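Local structure of iron-sulfur cluster assembly scaffold protein NifU (Fervidobacterium islandicum, 6A6G) at residues H60-S65 with P118-C123; L85-N90 with E102-P107. The protein probably serves as a SufE/NifU-type partner of cysteine desulfurase in iron-sulfur cluster assembly, binding zinc at their interface. All coordinates share one frame; numbering follows the deposited sequence.

Interaction 1: residues H60-S65 with P118-C123; sequences HGCAIS and PMRVKC. With ZN (zinc ion), chain K.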
ATOM      1  N   HIS C  60      26.112   2.341 -24.783  1.00 40.08           N
ATOM      2  CA  HIS C  60      26.876   1.952 -23.628  1.00 45.73           C
ATOM      3  C   HIS C  60      26.245   0.688 -23.037  1.00 44.30           C
ATOM      4  O   HIS C  60      25.022   0.580 -22.935  1.00 44.75           O
ATOM      5  CB  HIS C  60      26.970   3.104 -22.631  1.00 47.24           C
ATOM      6  CG  HIS C  60      27.675   4.300 -23.192  1.00 51.24           C
ATOM      7  ND1 HIS C  60      27.001   5.382 -23.721  1.00 49.83           N
ATOM      8  CD2 HIS C  60      28.995   4.560 -23.359  1.00 52.84           C
ATOM      9  CE1 HIS C  60      27.875   6.269 -24.159  1.00 54.02           C
ATOM     10  NE2 HIS C  60      29.092   5.795 -23.954  1.00 53.57           N
ATOM     11  N   GLY C  61      27.102  -0.276 -22.699  1.00 40.77           N
ATOM     12  CA  GLY C  61      26.660  -1.553 -22.203  1.00 37.88           C
ATOM     13  C   GLY C  61      27.743  -2.271 -21.445  1.00 33.00           C
ATOM     14  O   GLY C  61      28.917  -2.206 -21.764  1.00 32.28           O
ATOM     15  N   CYS C  62      27.319  -2.819 -20.342  1.00 31.89           N
ATOM     16  CA  CYS C  62      27.683  -4.123 -19.869  1.00 32.32           C
ATOM     17  C   CYS C  62      28.618  -5.020 -20.648  1.00 30.75           C
ATOM     18  O   CYS C  62      28.383  -5.233 -21.819  1.00 27.46           O
ATOM     19  CB  CYS C  62      26.408  -4.844 -20.130  1.00 35.62           C
ATOM     20  SG  CYS C  62      25.906  -5.802 -18.828  1.00 28.56           S
ATOM     21  N   ALA C  63      29.524  -5.702 -19.964  1.00 31.69           N
ATOM     22  CA  ALA C  63      30.326  -6.739 -20.607  1.00 33.85           C
ATOM     23  C   ALA C  63      29.453  -7.865 -21.191  1.00 32.29           C
ATOM     24  O   ALA C  63      29.665  -8.315 -22.294  1.00 30.14           O
ATOM     25  CB  ALA C  63      31.329  -7.296 -19.626  1.00 32.48           C
ATOM     26  N   ILE C  64      28.446  -8.265 -20.442  1.00 32.40           N
ATOM     27  CA  ILE C  64      27.544  -9.323 -20.850  1.00 31.74           C
ATOM     28  C   ILE C  64      26.628  -8.919 -21.997  1.00 32.48           C
ATOM     29  O   ILE C  64      26.466  -9.682 -22.955  1.00 31.01           O
ATOM     30  CB  ILE C  64      26.743  -9.813 -19.639  1.00 33.30           C
ATOM     31  CG1 ILE C  64      27.718 -10.528 -18.719  1.00 34.63           C
ATOM     32  CG2 ILE C  64      25.574 -10.736 -20.057  1.00 33.45           C
ATOM     33  CD1 ILE C  64      27.081 -11.063 -17.468  1.00 38.92           C
ATOM     34  N   SER C  65      26.022  -7.740 -21.912  1.00 33.50           N
ATOM     35  CA  SER C  65      25.188  -7.266 -23.019  1.00 34.14           C
ATOM     36  C   SER C  65      26.018  -6.943 -24.242  1.00 30.16           C
ATOM     37  O   SER C  65      25.605  -7.183 -25.336  1.00 30.94           O
ATOM     38  CB  SER C  65      24.242  -6.111 -22.618  1.00 32.85           C
ATOM     39  OG  SER C  65      24.854  -4.880 -22.788  1.00 37.52           O
ATOM     40  N   PRO C 118      19.681 -14.527 -12.414  1.00 33.30           N
ATOM     41  CA  PRO C 118      18.416 -13.886 -12.666  1.00 32.82           C
ATOM     42  C   PRO C 118      18.559 -12.434 -13.081  1.00 32.93           C
ATOM     43  O   PRO C 118      17.909 -12.012 -14.031  1.00 33.61           O
ATOM     44  CB  PRO C 118      17.706 -13.996 -11.316  1.00 33.55           C
ATOM     45  CG  PRO C 118      18.168 -15.291 -10.763  1.00 34.44           C
ATOM     46  CD  PRO C 118      19.615 -15.386 -11.210  1.00 33.90           C
ATOM     47  N   MET C 119      19.434 -11.696 -12.402  1.00 33.56           N
ATOM     48  CA  MET C 119      19.574 -10.264 -12.626  1.00 32.05           C
ATOM     49  C   MET C 119      20.535  -9.920 -13.760  1.00 32.46           C
ATOM     50  O   MET C 119      20.746  -8.723 -14.022  1.00 36.52           O
ATOM     51  CB  MET C 119      20.020  -9.572 -11.347  1.00 33.53           C
ATOM     52  CG  MET C 119      19.200  -9.927 -10.116  1.00 35.55           C
ATOM     53  SD  MET C 119      17.532  -9.246 -10.188  1.00 38.13           S
ATOM     54  CE  MET C 119      16.673 -10.513 -11.086  1.00 39.67           C
ATOM     55  N   ARG C 120      21.107 -10.919 -14.442  1.00 29.85           N
ATOM     56  CA  ARG C 120      21.948 -10.625 -15.612  1.00 30.42           C
ATOM     57  C   ARG C 120      21.399 -11.126 -16.912  1.00 30.44           C
ATOM     58  O   ARG C 120      21.918 -10.761 -17.963  1.00 27.58           O
ATOM     59  CB  ARG C 120      23.395 -11.104 -15.435  1.00 31.19           C
ATOM     60  CG  ARG C 120      24.100 -10.566 -14.182  1.00 30.86           C
ATOM     61  CD  ARG C 120      24.211  -9.040 -14.100  1.00 30.05           C
ATOM     62  NE  ARG C 120      24.903  -8.458 -15.242  1.00 29.07           N
ATOM     63  CZ  ARG C 120      26.225  -8.360 -15.398  1.00 31.16           C
ATOM     64  NH1 ARG C 120      26.715  -7.789 -16.482  1.00 31.33           N
ATOM     65  NH2 ARG C 120      27.073  -8.823 -14.493  1.00 34.42           N
ATOM     66  N   VAL C 121      20.336 -11.925 -16.831  1.00 31.62           N
ATOM     67  CA  VAL C 121      19.576 -12.372 -17.999  1.00 33.52           C
ATOM     68  C   VAL C 121      19.138 -11.194 -18.894  1.00 35.23           C
ATOM     69  O   VAL C 121      19.259 -11.251 -20.113  1.00 36.16           O
ATOM     70  CB  VAL C 121      18.336 -13.177 -17.514  1.00 35.53           C
ATOM     71  CG1 VAL C 121      17.259 -13.329 -18.600  1.00 35.39           C
ATOM     72  CG2 VAL C 121      18.771 -14.539 -16.982  1.00 35.40           C
ATOM     73  N   LYS C 122      18.610 -10.137 -18.277  1.00 37.40           N
ATOM     74  CA  LYS C 122      18.197  -8.931 -19.000  1.00 40.95           C
ATOM     75  C   LYS C 122      19.361  -8.422 -19.831  1.00 37.65           C
ATOM     76  O   LYS C 122      19.192  -8.118 -20.985  1.00 36.40           O
ATOM     77  CB  LYS C 122      17.667  -7.829 -18.041  1.00 46.68           C
ATOM     78  CG  LYS C 122      18.706  -7.290 -17.023  1.00 55.45           C
ATOM     79  CD  LYS C 122      18.126  -6.406 -15.906  1.00 58.93           C
ATOM     80  CE  LYS C 122      17.083  -7.128 -15.063  1.00 59.47           C
ATOM     81  NZ  LYS C 122      17.249  -6.792 -13.626  1.00 66.52           N
ATOM     82  N   CYS C 123      20.560  -8.375 -19.248  1.00 38.66           N
ATOM     83  CA  CYS C 123      21.746  -7.911 -19.971  1.00 36.57           C
ATOM     84  C   CYS C 123      22.015  -8.796 -21.193  1.00 36.22           C
ATOM     85  O   CYS C 123      22.294  -8.290 -22.277  1.00 30.49           O
ATOM     86  CB  CYS C 123      22.963  -7.857 -19.047  1.00 34.53           C
ATOM     87  SG  CYS C 123      22.707  -6.985 -17.464  1.00 35.43           S
TER
HETATM   88 ZN    ZN K 202      23.892  -5.075 -18.092  1.00 31.74          ZN
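I64 lies against R120 near the zinc ion, and its side chain crosses that of the arginine. CB and CG1 both face NH1, with I64 CG1 3.7 Å from R120 NH1. CG1 stands anti to the carbonyl carbon (chi1 -69°), which leaves CG2 turned toward C123, with I64 CG2 4.0 Å from C123 CB. CD1 completes the chain. It sits over one face of the guanidinium, offset toward the rim, with I64 CD1 3.5 Å from R120 CZ. The metal lies off the edge of the guanidinium. C62 SG and C123 SG each bind zinc at 2.3 Å. D39 of the same chain and H356 of a neighbouring cysteine desulfurase chain complete the site, consistent with a SufU-like member of the NifU-like N-terminal domain family. The bent chain of R120 brings its guanidinium edge to both sulfurs. R120 NE gives a nearly straight bond to C123 SG at 3.5 Å (169°), almost in the guanidinium plane. R120 NH1 gives a weak one to C62 SG at 3.2 Å (143°). R120 NH1 also forms a salt bridge with D357 of the desulfurase, and NH2 bonds Y6 OH. A leucine in place of R120 would probably leave both sulfurs without these N-H donors and D357 without its charge mate. C62 is also the N-cap of helix 63-76, where its SG accepts a weak bond from S65 N.

Interaction 2: residues L85-N90 with E102-P107; sequences LEMMKN and ENVLGP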
ATOM      1  N   LEU C  85      15.066 -15.046 -36.093  1.00 60.84           N
ATOM      2  CA  LEU C  85      14.036 -15.036 -35.067  1.00 62.67           C
ATOM      3  C   LEU C  85      13.841 -16.394 -34.377  1.00 60.69           C
ATOM      4  O   LEU C  85      13.204 -16.450 -33.333  1.00 57.60           O
ATOM      5  CB  LEU C  85      12.693 -14.564 -35.640  1.00 66.28           C
ATOM      6  CG  LEU C  85      12.449 -13.054 -35.694  1.00 66.08           C
ATOM      7  CD1 LEU C  85      11.255 -12.753 -36.590  1.00 66.47           C
ATOM      8  CD2 LEU C  85      12.234 -12.481 -34.302  1.00 63.04           C
ATOM      9  N   GLU C  86      14.347 -17.486 -34.949  1.00 61.88           N
ATOM     10  CA  GLU C  86      14.243 -18.791 -34.274  1.00 67.90           C
ATOM     11  C   GLU C  86      15.469 -19.044 -33.342  1.00 61.58           C
ATOM     12  O   GLU C  86      15.333 -19.680 -32.300  1.00 61.95           O
ATOM     13  CB  GLU C  86      13.951 -19.933 -35.292  1.00 73.27           C
ATOM     14  CG  GLU C  86      15.124 -20.808 -35.754  1.00 81.00           C
ATOM     15  CD  GLU C  86      16.326 -20.021 -36.291  1.00 89.24           C
ATOM     16  OE1 GLU C  86      16.215 -18.804 -36.598  1.00 85.16           O
ATOM     17  OE2 GLU C  86      17.414 -20.625 -36.382  1.00 94.62           O
ATOM     18  N   MET C  87      16.638 -18.516 -33.713  1.00 56.15           N
ATOM     19  CA  MET C  87      17.766 -18.439 -32.806  1.00 54.32           C
ATOM     20  C   MET C  87      17.294 -17.639 -31.616  1.00 53.51           C
ATOM     21  O   MET C  87      17.416 -18.074 -30.480  1.00 53.38           O
ATOM     22  CB  MET C  87      18.947 -17.712 -33.428  1.00 54.69           C
ATOM     23  CG  MET C  87      19.602 -18.406 -34.592  1.00 56.45           C
ATOM     24  SD  MET C  87      20.923 -17.360 -35.227  1.00 62.82           S
ATOM     25  CE  MET C  87      22.379 -18.148 -34.545  1.00 64.50           C
ATOM     26  N   MET C  88      16.736 -16.464 -31.896  1.00 52.05           N
ATOM     27  CA  MET C  88      16.255 -15.590 -30.861  1.00 48.93           C
ATOM     28  C   MET C  88      15.406 -16.357 -29.865  1.00 50.36           C
ATOM     29  O   MET C  88      15.585 -16.198 -28.656  1.00 49.28           O
ATOM     30  CB  MET C  88      15.472 -14.419 -31.451  1.00 47.14           C
ATOM     31  CG  MET C  88      14.996 -13.412 -30.409  1.00 48.44           C
ATOM     32  SD  MET C  88      13.365 -13.754 -29.702  1.00 55.63           S
ATOM     33  CE  MET C  88      13.377 -12.772 -28.199  1.00 58.45           C
ATOM     34  N   LYS C  89      14.488 -17.194 -30.347  1.00 55.50           N
ATOM     35  CA  LYS C  89      13.556 -17.857 -29.422  1.00 60.48           C
ATOM     36  C   LYS C  89      14.273 -18.915 -28.601  1.00 55.31           C
ATOM     37  O   LYS C  89      13.951 -19.129 -27.428  1.00 48.62           O
ATOM     38  CB  LYS C  89      12.339 -18.489 -30.120  1.00 64.89           C
ATOM     39  CG  LYS C  89      11.086 -18.396 -29.238  1.00 71.97           C
ATOM     40  CD  LYS C  89      10.320 -19.710 -29.096  1.00 78.22           C
ATOM     41  CE  LYS C  89       9.294 -19.652 -27.956  1.00 78.92           C
ATOM     42  NZ  LYS C  89       8.958 -21.004 -27.410  1.00 76.88           N
ATOM     43  N   ASN C  90      15.235 -19.575 -29.235  1.00 49.04           N
ATOM     44  CA  ASN C  90      16.047 -20.547 -28.539  1.00 50.18           C
ATOM     45  C   ASN C  90      16.952 -19.840 -27.495  1.00 51.80           C
ATOM     46  O   ASN C  90      17.000 -20.254 -26.313  1.00 46.99           O
ATOM     47  CB  ASN C  90      16.807 -21.429 -29.547  1.00 48.54           C
ATOM     48  CG  ASN C  90      15.898 -22.492 -30.207  1.00 49.86           C
ATOM     49  OD1 ASN C  90      15.336 -23.375 -29.536  1.00 46.43           O
ATOM     50  ND2 ASN C  90      15.772 -22.420 -31.528  1.00 52.13           N
ATOM     51  N   GLU C 102      20.369 -26.859 -29.233  1.00 65.76           N
ATOM     52  CA  GLU C 102      21.802 -26.564 -29.168  1.00 67.54           C
ATOM     53  C   GLU C 102      22.428 -26.137 -30.485  1.00 67.26           C
ATOM     54  O   GLU C 102      23.222 -25.204 -30.499  1.00 77.43           O
ATOM     55  CB  GLU C 102      22.584 -27.766 -28.636  1.00 70.84           C
ATOM     56  CG  GLU C 102      22.089 -28.286 -27.292  1.00 74.02           C
ATOM     57  CD  GLU C 102      23.208 -28.638 -26.340  1.00 73.04           C
ATOM     58  OE1 GLU C 102      24.351 -28.209 -26.578  1.00 77.55           O
ATOM     59  OE2 GLU C 102      22.938 -29.324 -25.336  1.00 77.12           O
ATOM     60  N   ASN C 103      22.091 -26.806 -31.585  1.00 73.28           N
ATOM     61  CA  ASN C 103      22.803 -26.575 -32.863  1.00 75.27           C
ATOM     62  C   ASN C 103      22.458 -25.264 -33.556  1.00 65.12           C
ATOM     63  O   ASN C 103      23.315 -24.654 -34.188  1.00 56.42           O
ATOM     64  CB  ASN C 103      22.571 -27.729 -33.844  1.00 84.81           C
ATOM     65  CG  ASN C 103      23.629 -27.779 -34.942  1.00 87.21           C
ATOM     66  OD1 ASN C 103      23.969 -26.757 -35.551  1.00 87.52           O
ATOM     67  ND2 ASN C 103      24.163 -28.973 -35.194  1.00 85.14           N
ATOM     68  N   VAL C 104      21.196 -24.865 -33.455  1.00 64.76           N
ATOM     69  CA  VAL C 104      20.734 -23.561 -33.948  1.00 65.23           C
ATOM     70  C   VAL C 104      21.604 -22.436 -33.368  1.00 62.83           C
ATOM     71  O   VAL C 104      22.060 -21.543 -34.101  1.00 57.84           O
ATOM     72  CB  VAL C 104      19.259 -23.314 -33.542  1.00 62.58           C
ATOM     73  CG1 VAL C 104      18.848 -21.879 -33.788  1.00 59.54           C
ATOM     74  CG2 VAL C 104      18.325 -24.270 -34.271  1.00 66.39           C
ATOM     75  N   LEU C 105      21.825 -22.517 -32.053  1.00 57.12           N
ATOM     76  CA  LEU C 105      22.573 -21.515 -31.287  1.00 56.27           C
ATOM     77  C   LEU C 105      24.054 -21.460 -31.582  1.00 52.73           C
ATOM     78  O   LEU C 105      24.675 -20.403 -31.474  1.00 55.35           O
ATOM     79  CB  LEU C 105      22.401 -21.747 -29.785  1.00 53.13           C
ATOM     80  CG  LEU C 105      20.983 -21.541 -29.277  1.00 54.07           C
ATOM     81  CD1 LEU C 105      20.973 -21.590 -27.761  1.00 56.83           C
ATOM     82  CD2 LEU C 105      20.386 -20.236 -29.788  1.00 55.47           C
ATOM     83  N   GLY C 106      24.645 -22.578 -31.941  1.00 50.16           N
ATOM     84  CA  GLY C 106      26.084 -22.563 -32.170  1.00 50.00           C
ATOM     85  C   GLY C 106      26.731 -21.982 -30.931  1.00 45.24           C
ATOM     86  O   GLY C 106      26.289 -22.270 -29.823  1.00 45.09           O
ATOM     87  N   PRO C 107      27.724 -21.104 -31.103  1.00 43.33           N
ATOM     88  CA  PRO C 107      28.543 -20.670 -29.958  1.00 43.16           C
ATOM     89  C   PRO C 107      27.798 -19.783 -28.947  1.00 40.81           C
ATOM     90  O   PRO C 107      28.356 -19.436 -27.917  1.00 39.27           O
ATOM     91  CB  PRO C 107      29.677 -19.889 -30.619  1.00 43.42           C
ATOM     92  CG  PRO C 107      29.070 -19.348 -31.877  1.00 44.91           C
ATOM     93  CD  PRO C 107      27.908 -20.231 -32.272  1.00 43.38           C
TER
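V104 and M87 make the apolar pair of this contact, with M87 CG 3.6 Å from V104 CG1. The valine branch CG1 stands anti to the backbone N (chi1 168°), and this sends it between M87, E86 and N90. The methionine chain bends at its last torsion, so its methyl reaches the backbone and M87 CE lies 3.4 Å from V104 O. L105 packs further along the helix. One methyl, L105 CD2, lies 3.8 Å from N90 CB and also rests near the carbonyl oxygen of M87. The two segments belong to helix 82-96 and the short helix 102-105, which follow each other in the helical part of the NifU-like N-terminal domain. Here the short helix packs on the flank of the long one. Polar groups touch the valine without bonding to it. E86 OE2 comes to 3.2 Å from V104 CG1, and the amide nitrogen N90 ND2 lies 3.9 Å from the same methyl. The hydrogen bonds of N90 run elsewhere. N90 ND2 gives a weak bond to E86 O at 2.9 Å, one turn back in its own helix, while N90 OD1 accepts from D101 N just before the short helix. D101 OD1 in turn accepts from V104 N. G106 is the first residue after the short helix to leave helical backbone angles, with positive phi (53°).

The centres of interactions 1 and 2 lie 19 Å apart, and their nearest atoms are about 10 Å apart, so the two do not touch. Helices join them. Helix 63-76 starts at the zinc site of interaction 1, and its far end, Q75 and I76, packs on M87 of interaction 2. Helix 121-133 likewise carries the zinc ligand C123 in its first turn and later meets M88 through W128 and K129. Only interaction 1 faces the desulfurase chains; no other protein chain of the assembly touches the segments of interaction 2, which is helix packing away from that interface. Along the sequence, 85-90 and 102-107 both fall between 60-65 and 118-123.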